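Inositol-3-phosphate synthase (Caenorhabditis elegans, PDB 1VKO) belongs to the myo-inositol-1-phosphate synthase family and binds nicotinamide-adenine-dinucleotide in a Rossmann-type domain, within an assembly of four chains. Local coordinates at residues A[82-87]-A[91-96]; A[124-129]-A[508-513]; A[140-143]-A[147-150]; A[172-177]-A[409-414]; A[419-422]-A[428-431]. All coordinates share one frame; numbering follows the deposited sequence.

Contact 1 of 5, residues A[82-87]-A[91-96]; sequences VGLGGN and TAVGSI. With NAD (nicotinamide-adenine-dinucleotide), chain G.
N87 touches T91 and L84 touches V93 where the glycine-rich loop of a Rossmann fold, G83-L84-G85-G86, passes from strand 77-82 into helix 87-100. The apolar part is one methyl-to-methyl touch: L84 CD1 lies 3.8 Å from V93 CG2, and the two side chains cross at about a right angle. Both also pack on I156 of strand 154-159, so branched aliphatic residues suit this gap between sheet and helix.

The polar part centres on one carbonyl. N87 O takes T91 N at 3.2 Å, the helical backbone bond, and T91 OG1 at 2.9 Å, the two donors arriving from opposite faces of its plane. T91 can do this because OG1 stands anti to its carbonyl carbon (chi1 -68°), which turns the hydroxyl back toward the preceding turn and satisfies it inside a buried helix. S95 repeats the pattern one turn on, with OG 3.0 Å from T91 O.

The third kind of contact is with the cofactor. Having no side chains, the glycines let it come very close: G83 CA is 3.2 Å from NAD O4B, and G86 CA is 3.3 Å from NAD O5B. G86 is also the N-cap, so the helix start probably favours the phosphate. The side-chain amide of N87 turns to D412, while its backbone N donates to NAD O2A over 2.7 Å, at 166°.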
# COMPACT_ATOMS: atom_id res chain seq x y z
N VAL A 82 -0.20 30.35 21.04
CA VAL A 82 -1.60 30.16 21.37
C VAL A 82 -1.91 28.70 21.17
O VAL A 82 -1.59 28.10 20.12
CB VAL A 82 -2.52 31.05 20.55
CG1 VAL A 82 -3.91 31.06 21.16
CG2 VAL A 82 -1.93 32.47 20.48
N GLY A 83 -2.49 28.10 22.20
CA GLY A 83 -2.59 26.65 22.28
C GLY A 83 -1.29 26.10 22.87
O GLY A 83 -0.80 25.08 22.43
N LEU A 84 -0.73 26.76 23.87
CA LEU A 84 0.56 26.34 24.47
C LEU A 84 0.49 24.96 25.08
O LEU A 84 1.51 24.26 25.13
CB LEU A 84 1.03 27.33 25.54
CG LEU A 84 2.29 26.99 26.36
CD1 LEU A 84 3.57 27.07 25.51
CD2 LEU A 84 2.47 27.89 27.60
N GLY A 85 -0.70 24.55 25.51
CA GLY A 85 -0.88 23.27 26.19
C GLY A 85 -1.28 22.13 25.30
O GLY A 85 -1.57 21.04 25.79
N GLY A 86 -1.29 22.36 23.99
CA GLY A 86 -1.72 21.32 23.01
C GLY A 86 -0.66 20.28 22.74
O GLY A 86 0.37 20.24 23.44
N ASN A 87 -0.90 19.41 21.75
CA ASN A 87 0.13 18.45 21.33
C ASN A 87 1.37 19.16 20.82
O ASN A 87 2.46 18.90 21.32
CB ASN A 87 -0.38 17.45 20.27
CG ASN A 87 -1.29 16.40 20.84
OD1 ASN A 87 -1.98 16.63 21.84
ND2 ASN A 87 -1.31 15.24 20.20
N THR A 91 4.92 19.77 23.09
CA THR A 91 6.05 19.09 22.48
C THR A 91 7.15 20.05 22.08
O THR A 91 8.32 19.75 22.30
CB THR A 91 5.57 18.27 21.26
OG1 THR A 91 4.75 17.19 21.73
CG2 THR A 91 6.75 17.57 20.59
N ALA A 92 6.78 21.16 21.45
CA ALA A 92 7.68 22.24 21.12
C ALA A 92 8.49 22.63 22.34
O ALA A 92 9.70 22.72 22.27
CB ALA A 92 6.90 23.43 20.58
N VAL A 93 7.80 22.82 23.47
CA VAL A 93 8.46 23.23 24.72
C VAL A 93 9.31 22.07 25.24
O VAL A 93 10.49 22.24 25.54
CB VAL A 93 7.43 23.70 25.81
CG1 VAL A 93 8.12 24.19 27.08
CG2 VAL A 93 6.54 24.77 25.29
N GLY A 94 8.72 20.89 25.33
CA GLY A 94 9.41 19.71 25.83
C GLY A 94 10.74 19.44 25.17
O GLY A 94 11.76 19.25 25.84
N SER A 95 10.73 19.44 23.84
CA SER A 95 11.91 19.15 23.04
C SER A 95 13.04 20.17 23.15
O SER A 95 14.22 19.79 23.01
CB SER A 95 11.54 18.96 21.57
OG SER A 95 10.53 17.98 21.42
N ILE A 96 12.71 21.44 23.37
CA ILE A 96 13.75 22.47 23.66
C ILE A 96 14.50 22.10 24.93
O ILE A 96 15.74 21.99 24.94
CB ILE A 96 13.12 23.92 23.68
CG1 ILE A 96 12.65 24.29 22.26
CG2 ILE A 96 14.08 24.95 24.07
CD1 ILE A 96 11.73 25.50 22.19
PA NAD G . -4.21 20.18 20.06
O1A NAD G . -5.63 20.01 20.37
O2A NAD G . -3.45 19.13 20.76
O5B NAD G . -3.81 21.65 20.47
C5B NAD G . -4.78 22.65 20.56
C4B NAD G . -4.62 23.32 21.91
O4B NAD G . -5.06 24.66 21.80
C3B NAD G . -5.45 22.68 22.98
O3B NAD G . -4.66 22.78 24.15
C2B NAD G . -6.63 23.59 23.20
O2B NAD G . -6.78 23.66 24.61
C1B NAD G . -6.08 24.93 22.72
N9A NAD G . -7.01 25.99 22.25
C8A NAD G . -8.16 25.89 21.53
N7A NAD G . -8.66 27.14 21.36
C5A NAD G . -7.87 28.05 21.95
C6A NAD G . -7.94 29.44 22.12
N6A NAD G . -8.96 30.20 21.68
N1A NAD G . -6.94 30.07 22.83
C2A NAD G . -5.93 29.35 23.39
N3A NAD G . -5.91 28.00 23.25
C4A NAD G . -6.85 27.34 22.54
O3 NAD G . -3.93 20.15 18.46
PN NAD G . -2.44 20.16 17.92
O1N NAD G . -1.59 20.78 18.97
O2N NAD G . -2.13 18.80 17.47
O5D NAD G . -2.41 21.24 16.71
C5D NAD G . -2.99 22.52 16.86
C4D NAD G . -3.36 23.21 15.53
O4D NAD G . -2.30 23.12 14.61
C3D NAD G . -4.59 22.61 14.83
O3D NAD G . -5.35 23.66 14.31
C2D NAD G . -4.00 21.91 13.63
O2D NAD G . -4.84 21.87 12.49
C1D NAD G . -2.81 22.79 13.34
N1N NAD G . -1.94 21.99 12.48
C2N NAD G . -1.41 20.83 12.94
C3N NAD G . -0.62 20.09 12.10
C7N NAD G . 0.24 19.06 12.75
O7N NAD G . 0.04 18.91 14.14
N7N NAD G . 1.13 18.38 12.02
C4N NAD G . -0.34 20.52 10.78
C5N NAD G . -0.92 21.68 10.33
C6N NAD G . -1.73 22.43 11.20

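Contact 2 of 5, residues A[124-129]-A[508-513]; sequences ATVHLG and LVTALA
T510, on helix 498-513, faces V126 and L128 of strand 125-131 across a small, wholly apolar interface that buries 86 Å² in all. The bond from CA to CB in T510 already points at the strand, and at CB the side chain divides into two unlike branches. OG1 sits between the backbone N and the carbonyl carbon (chi1 52°), from where it is hydrogen-bonded back to the carbonyl oxygens of T506 and K507, about one turn earlier in the same helix. This spends the polar branch inside the helix. CG2 is the branch that faces the strand: it comes within 4.2 Å of L128 CD1 and 4.4 Å of V126 CG1, a pair of loose van der Waals touches. Threonine suits the place because it is small, hides its hydroxyl against its own helix and offers the strand a methyl group.

On the strand, V126 points toward the helix, where it also packs on T506, whereas the alternation of a beta strand turns H127 away, its ring stacked on F139. L128 begins alongside the helix and reaches T510 only with its end, CD1; its other branch, CD2, packs on V140 of the neighbouring strand. Past this point the second subunit takes over, its N48 binding L128 O and its F50 packing on the leucine. The arrangement is helix-on-sheet packing, with a two-stranded antiparallel hairpin, 125-131 and 136-141, laid against helix 498-513 beside a subunit interface.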
# COMPACT_ATOMS: atom_id res chain seq x y z
N ALA A 124 19.00 21.19 7.52
CA ALA A 124 19.26 21.25 6.07
C ALA A 124 20.71 21.66 5.79
O ALA A 124 21.31 22.44 6.56
CB ALA A 124 18.29 22.20 5.35
N THR A 125 21.31 21.10 4.75
CA THR A 125 22.57 21.64 4.26
C THR A 125 22.35 22.25 2.87
O THR A 125 21.34 21.98 2.20
CB THR A 125 23.69 20.62 4.20
OG1 THR A 125 23.27 19.54 3.38
CG2 THR A 125 24.00 20.01 5.61
N VAL A 126 23.29 23.10 2.49
CA VAL A 126 23.16 23.95 1.32
C VAL A 126 24.39 23.73 0.42
O VAL A 126 25.49 23.52 0.92
CB VAL A 126 23.03 25.44 1.76
CG1 VAL A 126 22.63 26.32 0.61
CG2 VAL A 126 22.00 25.56 2.89
N HIS A 127 24.19 23.78 -0.88
CA HIS A 127 25.24 23.53 -1.83
C HIS A 127 25.84 24.87 -2.29
O HIS A 127 25.16 25.64 -2.98
CB HIS A 127 24.66 22.75 -3.00
CG HIS A 127 25.67 22.14 -3.90
ND1 HIS A 127 25.41 21.86 -5.23
CD2 HIS A 127 26.95 21.76 -3.69
CE1 HIS A 127 26.48 21.32 -5.79
NE2 HIS A 127 27.43 21.25 -4.87
N LEU A 128 27.08 25.16 -1.87
CA LEU A 128 27.85 26.33 -2.33
C LEU A 128 28.68 26.08 -3.60
O LEU A 128 29.11 27.04 -4.26
CB LEU A 128 28.81 26.83 -1.26
CG LEU A 128 28.41 27.18 0.17
CD1 LEU A 128 26.94 27.62 0.29
CD2 LEU A 128 28.67 25.98 1.01
N GLY A 129 28.93 24.80 -3.92
CA GLY A 129 29.74 24.42 -5.08
C GLY A 129 30.69 23.25 -4.86
O GLY A 129 30.52 22.47 -3.92
N LEU A 508 18.47 33.13 -0.89
CA LEU A 508 18.39 34.36 -0.16
C LEU A 508 19.50 34.41 0.88
O LEU A 508 20.25 35.37 0.91
CB LEU A 508 16.98 34.59 0.43
CG LEU A 508 16.89 35.75 1.43
CD1 LEU A 508 17.05 37.08 0.72
CD2 LEU A 508 15.61 35.75 2.28
N VAL A 509 19.63 33.40 1.72
CA VAL A 509 20.66 33.48 2.78
C VAL A 509 22.07 33.48 2.23
O VAL A 509 22.97 34.01 2.86
CB VAL A 509 20.53 32.39 3.89
CG1 VAL A 509 19.19 32.48 4.57
CG2 VAL A 509 20.72 31.02 3.30
N THR A 510 22.29 32.88 1.05
CA THR A 510 23.62 32.94 0.47
C THR A 510 23.91 34.32 -0.07
O THR A 510 25.02 34.82 0.14
CB THR A 510 23.95 31.81 -0.52
OG1 THR A 510 22.95 31.69 -1.53
CG2 THR A 510 23.88 30.49 0.19
N ALA A 511 22.92 34.94 -0.72
CA ALA A 511 22.97 36.37 -1.13
C ALA A 511 23.24 37.33 0.03
O ALA A 511 24.10 38.23 -0.08
CB ALA A 511 21.68 36.76 -1.84
N LEU A 512 22.52 37.16 1.15
CA LEU A 512 22.84 37.89 2.39
C LEU A 512 24.29 37.70 2.83
O LEU A 512 24.96 38.70 3.12
CB LEU A 512 21.89 37.51 3.54
CG LEU A 512 20.41 37.72 3.24
CD1 LEU A 512 19.53 37.03 4.26
CD2 LEU A 512 20.04 39.19 3.12
N ALA A 513 24.76 36.45 2.86
CA ALA A 513 26.10 36.11 3.39
C ALA A 513 27.25 36.48 2.48
O ALA A 513 28.39 36.58 2.95
CB ALA A 513 26.19 34.64 3.75

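Contact 3 of 5, residues A[140-143]-A[147-150]; sequences VPFK and PILS
I148 reaches back across a short loop to F142 and K143, and its CD1 methyl does most of the touching. The tight part is entirely hydrocarbon. I148 CD1 lies 3.7 Å from K143 CB, and I148 CG1 follows at 3.9 Å from the same K143 CB. The methyl also meets F142 CD2 at 4.0 Å, arriving at the edge of the ring and in its plane, so this is an edge contact without stacking. The torsion of I148 explains the reach: CG1 is placed between the backbone N and the carbonyl carbon (chi1 57°), which sends the longer branch toward the 140-143 segment. F142, with CG anti to its N (chi1 -169°), carries its ring inward among L454 of helix 440-458 and L505, T506 and V509 of helix 498-513. I148 joins the same cluster through I453 and L457, so a large aromatic and a branched aliphatic residue both suit the place.

The other side is looser and wetter. K143 lends only the base of its side chain, and the rest of the chain leads away from the 147-150 segment, as fits a partly exposed lysine. P147 comes no nearer than its CA, 4.4 Å from K143 O. Between the backbones stands one water, which accepts from I148 N at 3.1 Å and donates to K143 O; the modelled 2.5 Å from this water to K143 O is unusually short, and its exact length is doubtful. The chemistry thus divides the work: hydrocarbon joins the segments on the buried side, and water, in place of direct backbone bonding, joins their polar main-chain atoms.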
# COMPACT_ATOMS: atom_id res chain seq x y z
N VAL A 140 27.15 23.04 3.25
CA VAL A 140 27.24 23.56 4.61
C VAL A 140 25.87 23.59 5.26
O VAL A 140 24.84 23.69 4.56
CB VAL A 140 27.85 24.97 4.67
CG1 VAL A 140 29.31 24.95 4.18
CG2 VAL A 140 26.96 25.99 3.93
N PRO A 141 25.86 23.46 6.59
CA PRO A 141 24.63 23.62 7.34
C PRO A 141 24.02 24.99 7.01
O PRO A 141 24.72 26.01 6.93
CB PRO A 141 25.10 23.57 8.80
CG PRO A 141 26.38 22.75 8.75
CD PRO A 141 27.02 23.16 7.46
N PHE A 142 22.71 24.99 6.80
CA PHE A 142 21.98 26.21 6.70
C PHE A 142 22.37 27.23 7.79
O PHE A 142 22.47 28.44 7.51
CB PHE A 142 20.50 25.88 6.81
CG PHE A 142 19.60 27.02 6.47
CD1 PHE A 142 19.23 27.23 5.15
CD2 PHE A 142 19.14 27.89 7.46
CE1 PHE A 142 18.41 28.31 4.82
CE2 PHE A 142 18.32 28.96 7.15
CZ PHE A 142 17.96 29.17 5.83
N LYS A 143 22.57 26.77 9.02
CA LYS A 143 22.73 27.72 10.14
C LYS A 143 24.11 28.36 10.16
O LYS A 143 24.35 29.28 10.91
CB LYS A 143 22.41 27.05 11.47
CG LYS A 143 23.30 25.84 11.80
CD LYS A 143 22.62 24.97 12.82
CE LYS A 143 23.37 23.69 13.02
NZ LYS A 143 24.61 24.10 13.75
N PRO A 147 24.08 33.92 10.63
CA PRO A 147 23.80 33.54 12.01
C PRO A 147 22.31 33.58 12.33
O PRO A 147 21.63 34.56 12.02
CB PRO A 147 24.58 34.59 12.84
CG PRO A 147 25.69 35.07 11.91
CD PRO A 147 25.07 35.01 10.53
N ILE A 148 21.79 32.49 12.90
CA ILE A 148 20.37 32.39 13.26
C ILE A 148 20.23 31.78 14.64
O ILE A 148 21.17 31.20 15.14
CB ILE A 148 19.56 31.57 12.23
CG1 ILE A 148 20.16 30.16 12.07
CG2 ILE A 148 19.46 32.31 10.90
CD1 ILE A 148 19.36 29.20 11.22
N LEU A 149 19.07 31.91 15.27
CA LEU A 149 18.84 31.28 16.57
C LEU A 149 18.95 29.75 16.53
O LEU A 149 18.78 29.12 15.49
CB LEU A 149 17.46 31.65 17.08
CG LEU A 149 17.13 33.11 17.30
CD1 LEU A 149 15.63 33.27 17.25
CD2 LEU A 149 17.73 33.57 18.65
N SER A 150 19.27 29.16 17.68
CA SER A 150 19.01 27.76 17.92
C SER A 150 17.75 27.72 18.73
O SER A 150 17.51 28.63 19.52
CB SER A 150 20.12 27.15 18.77
OG SER A 150 19.64 26.04 19.53
O HOH W 1 23.55 30.00 13.18

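Contact 4 of 5, residues A[172-177]-A[409-414]; sequences RAKVFE and YVADSK. With POP (pyrophosphate 2-), chain H.
A411, whose CB rests 4.0 Å from K174 CE, holds a backbone shape more often taken by glycine: phi 56° and psi -122°, at the second position of a type II' beta turn. The turn runs from V410 to S413 and is closed by S413 N bonding to V410 O at 2.9 Å. Alanine's small methyl is well suited here, since it points at the 172-177 segment and meets the aliphatic part of the lysine. K174 itself is the positive-phi residue that ends helix 168-173, so two bends of the chain face each other.

Beside this pair, V175 CG2 lies 4.1 Å from D412 CG, the two side chains slanting past one another, and A173 O is 4.2 Å from D412 CB. These are packing contacts; the polar work of D412 is done with other partners. Its CG is anti to the backbone N (chi1 -167°), and OD1 is hydrogen-bonded to S441 OG and N358 ND2, as well as to N87. Three partners on one oxygen would hold the carboxylate in place; the D412 side chain lies about 4 Å (nearest atoms) from a bound potassium ion.

Two residues on, K414 NZ bonds to pyrophosphate O2 at 2.7 Å; K373, K377 and K484 bind the same pyrophosphate, a gathering of positive charge expected round such an anion. The type II' turn thus leads into strand 413-423, whose K414 is part of the pyrophosphate pocket, with D412 near NAD and the potassium ion.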
# COMPACT_ATOMS: atom_id res chain seq x y z
N ARG A 172 -1.30 13.94 28.14
CA ARG A 172 -2.45 14.13 27.26
C ARG A 172 -2.02 13.82 25.85
O ARG A 172 -2.69 13.08 25.18
CB ARG A 172 -2.92 15.58 27.34
CG ARG A 172 -4.32 15.86 26.87
CD ARG A 172 -4.93 17.17 27.41
NE ARG A 172 -3.99 18.31 27.44
CZ ARG A 172 -4.26 19.52 27.98
NH1 ARG A 172 -5.45 19.75 28.53
NH2 ARG A 172 -3.34 20.50 27.96
N ALA A 173 -0.89 14.37 25.42
CA ALA A 173 -0.53 14.39 24.00
C ALA A 173 -0.07 13.01 23.50
O ALA A 173 -0.40 12.61 22.37
CB ALA A 173 0.53 15.43 23.76
N LYS A 174 0.66 12.29 24.36
CA LYS A 174 1.11 10.90 24.05
C LYS A 174 2.17 10.89 22.95
O LYS A 174 2.20 9.97 22.13
CB LYS A 174 -0.08 10.00 23.62
CG LYS A 174 -1.20 9.89 24.64
CD LYS A 174 -2.15 8.77 24.32
CE LYS A 174 -3.38 9.20 23.54
NZ LYS A 174 -4.36 9.91 24.41
N VAL A 175 3.02 11.91 22.93
CA VAL A 175 4.11 12.02 21.96
C VAL A 175 5.45 11.45 22.48
O VAL A 175 6.07 10.58 21.84
CB VAL A 175 4.28 13.50 21.52
CG1 VAL A 175 5.28 13.63 20.39
CG2 VAL A 175 2.92 14.06 21.06
N PHE A 176 5.92 11.95 23.62
CA PHE A 176 7.16 11.47 24.19
C PHE A 176 6.90 10.14 24.88
O PHE A 176 5.85 9.94 25.50
CB PHE A 176 7.69 12.46 25.24
CG PHE A 176 7.97 13.84 24.70
CD1 PHE A 176 8.98 14.06 23.79
CD2 PHE A 176 7.25 14.91 25.14
CE1 PHE A 176 9.25 15.35 23.30
CE2 PHE A 176 7.51 16.21 24.69
CZ PHE A 176 8.52 16.42 23.75
N GLU A 177 7.87 9.25 24.81
CA GLU A 177 7.83 7.96 25.50
C GLU A 177 7.78 8.24 27.03
O GLU A 177 8.24 9.31 27.42
CB GLU A 177 9.10 7.21 25.15
CG GLU A 177 9.19 6.69 23.74
CD GLU A 177 7.97 5.88 23.34
OE1 GLU A 177 7.60 4.91 24.03
OE2 GLU A 177 7.38 6.25 22.33
N TYR A 409 -8.07 5.64 17.94
CA TYR A 409 -7.04 4.61 18.20
C TYR A 409 -5.58 4.97 17.81
O TYR A 409 -4.64 4.75 18.59
CB TYR A 409 -7.45 3.25 17.60
CG TYR A 409 -6.56 2.15 18.11
CD1 TYR A 409 -6.71 1.64 19.43
CD2 TYR A 409 -5.54 1.63 17.31
CE1 TYR A 409 -5.88 0.65 19.91
CE2 TYR A 409 -4.69 0.64 17.78
CZ TYR A 409 -4.86 0.15 19.08
OH TYR A 409 -4.02 -0.84 19.52
N VAL A 410 -5.41 5.51 16.60
CA VAL A 410 -4.08 5.90 16.10
C VAL A 410 -3.49 7.14 16.83
O VAL A 410 -2.29 7.40 16.75
CB VAL A 410 -4.07 6.04 14.54
CG1 VAL A 410 -4.74 4.82 13.88
CG2 VAL A 410 -4.75 7.31 14.07
N ALA A 411 -4.35 7.89 17.53
CA ALA A 411 -3.94 9.04 18.35
C ALA A 411 -3.16 10.13 17.57
O ALA A 411 -3.67 10.66 16.55
CB ALA A 411 -3.18 8.56 19.61
N ASP A 412 -1.94 10.44 18.01
CA ASP A 412 -1.06 11.40 17.31
C ASP A 412 -0.42 10.83 16.02
O ASP A 412 0.17 11.57 15.21
CB ASP A 412 0.05 11.87 18.25
CG ASP A 412 0.80 13.07 17.71
OD1 ASP A 412 0.21 14.19 17.75
OD2 ASP A 412 1.96 13.00 17.22
N SER A 413 -0.52 9.51 15.84
CA SER A 413 0.09 8.85 14.70
C SER A 413 -0.84 8.97 13.50
O SER A 413 -1.50 7.98 13.13
CB SER A 413 0.31 7.37 15.03
OG SER A 413 1.29 6.77 14.20
N LYS A 414 -0.94 10.16 12.88
CA LYS A 414 -1.87 10.27 11.72
C LYS A 414 -1.45 9.33 10.58
O LYS A 414 -0.27 9.00 10.43
CB LYS A 414 -2.15 11.73 11.26
CG LYS A 414 -1.38 12.25 10.07
CD LYS A 414 -2.11 12.10 8.74
CE LYS A 414 -1.48 13.01 7.67
NZ LYS A 414 -2.00 14.40 7.69
P1 POP H . -0.19 17.49 6.28
O1 POP H . 1.16 18.02 5.81
O2 POP H . -0.02 16.09 6.83
O3 POP H . -1.14 17.44 5.10
O POP H . -0.74 18.44 7.48
P2 POP H . -2.14 18.26 8.30
O4 POP H . -1.81 17.61 9.64
O5 POP H . -2.77 19.63 8.49
O6 POP H . -3.20 17.37 7.65

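Contact 5 of 5, residues A[419-422]-A[428-431]; sequences EYIC and GKQT
C422 and Q430 form an antiparallel hydrogen-bonded pair: C422 N donates to Q430 O over 2.9 Å at 165°, and Q430 N returns a bond of 3.0 Å to C422 O, nearly straight at 172°. Weaker CA-H...O contacts continue the pairing, one of them from T431 CA to Y420 O at 3.4 Å.

Next comes I421 with T431, a non-hydrogen-bonded pair whose side chains lie side by side and point the same way. With T431 OG1 beside the backbone N (chi1 -52°), CG2 falls anti to that N, which brings the methyl within 3.8 Å of I421 CG1 and 4.2 Å of E419 CG. Beta-branched residues suit such extended strands. I421 CG2 meets the aliphatic stem of K429 at CG, 3.9 Å away. E419 OE2 forms a salt bridge with R415 of the third subunit, and Q430 NE2 a hydrogen bond with N436 of the second.

The hairpin 413-423/429-439 has two unlike faces. Y420 and C422 turn to helix 329-342, where the tyrosine ring meets F336 edge-to-face; I421 and K429 pack on Y409 of the third subunit. Strand 346-356 flanks 413-423, while T431 pairs with a strand of the second subunit, continuing the sheet across the interface.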
# COMPACT_ATOMS: atom_id res chain seq x y z
N GLU A 419 -3.72 8.20 -3.32
CA GLU A 419 -3.59 7.61 -4.66
C GLU A 419 -3.34 8.71 -5.70
O GLU A 419 -4.14 9.63 -5.85
CB GLU A 419 -4.84 6.80 -5.00
CG GLU A 419 -4.63 5.85 -6.15
CD GLU A 419 -5.94 5.36 -6.74
OE1 GLU A 419 -6.67 6.19 -7.31
OE2 GLU A 419 -6.21 4.13 -6.64
N TYR A 420 -2.21 8.63 -6.40
CA TYR A 420 -1.97 9.50 -7.58
C TYR A 420 -2.07 8.70 -8.89
O TYR A 420 -1.40 7.68 -9.06
CB TYR A 420 -0.59 10.16 -7.51
CG TYR A 420 -0.36 11.10 -6.31
CD1 TYR A 420 -0.26 10.61 -4.99
CD2 TYR A 420 -0.19 12.49 -6.53
CE1 TYR A 420 -0.04 11.52 -3.88
CE2 TYR A 420 0.03 13.39 -5.43
CZ TYR A 420 0.11 12.90 -4.14
OH TYR A 420 0.34 13.80 -3.14
N ILE A 421 -2.92 9.19 -9.80
CA ILE A 421 -3.06 8.61 -11.14
C ILE A 421 -2.69 9.65 -12.20
O ILE A 421 -3.30 10.72 -12.28
CB ILE A 421 -4.48 8.11 -11.42
CG1 ILE A 421 -4.93 7.12 -10.34
CG2 ILE A 421 -4.54 7.53 -12.83
CD1 ILE A 421 -6.43 6.83 -10.32
N CYS A 422 -1.70 9.30 -13.02
CA CYS A 422 -1.20 10.21 -14.02
C CYS A 422 -1.40 9.57 -15.35
O CYS A 422 -1.41 8.36 -15.46
CB CYS A 422 0.31 10.46 -13.83
SG CYS A 422 0.63 11.36 -12.32
N GLY A 428 -1.03 5.77 -21.98
CA GLY A 428 -0.69 4.90 -20.85
C GLY A 428 -1.00 5.61 -19.55
O GLY A 428 -1.19 6.83 -19.51
N LYS A 429 -1.06 4.81 -18.48
CA LYS A 429 -1.30 5.32 -17.14
C LYS A 429 -0.20 4.87 -16.19
O LYS A 429 0.38 3.78 -16.34
CB LYS A 429 -2.67 4.81 -16.68
CG LYS A 429 -3.67 5.90 -16.25
CD LYS A 429 -3.95 6.96 -17.34
CE LYS A 429 -4.60 6.37 -18.60
NZ LYS A 429 -5.91 5.77 -18.25
N GLN A 430 0.07 5.71 -15.18
CA GLN A 430 0.94 5.40 -14.05
C GLN A 430 0.24 5.71 -12.71
O GLN A 430 -0.18 6.84 -12.46
CB GLN A 430 2.23 6.19 -14.13
CG GLN A 430 3.23 5.81 -13.06
CD GLN A 430 4.62 6.37 -13.29
OE1 GLN A 430 4.80 7.40 -13.98
NE2 GLN A 430 5.63 5.68 -12.71
N THR A 431 0.11 4.70 -11.87
CA THR A 431 -0.62 4.82 -10.65
C THR A 431 0.35 4.62 -9.48
O THR A 431 1.02 3.58 -9.39
CB THR A 431 -1.78 3.78 -10.61
OG1 THR A 431 -2.59 3.88 -11.80
CG2 THR A 431 -2.76 4.12 -9.46

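Overall arrangement
Contacts 1 and 4 adjoin, centres 14 Å apart: R172 binds G85 O and D412 binds N87, so the glycine loop, helix 168-173 and the 410-413 turn meet beside the NAD site. Contacts 2 and 3, centres 10 Å apart, share the two-stranded sheet 125-131/136-141. Along the chain contact 1 closes before contact 2 opens, and contacts 3, 4 and 5 follow in series inside the long loop that contact 2 closes through helix 498-513. Contact 5 uses the same strand 413-423 as contact 4 but sits 33 Å from it, centre to centre. That strand thus runs from the ligand site to the subunit interfaces: all five contacts have neighbours in the second subunit, and contacts 4 and 5 also meet the third.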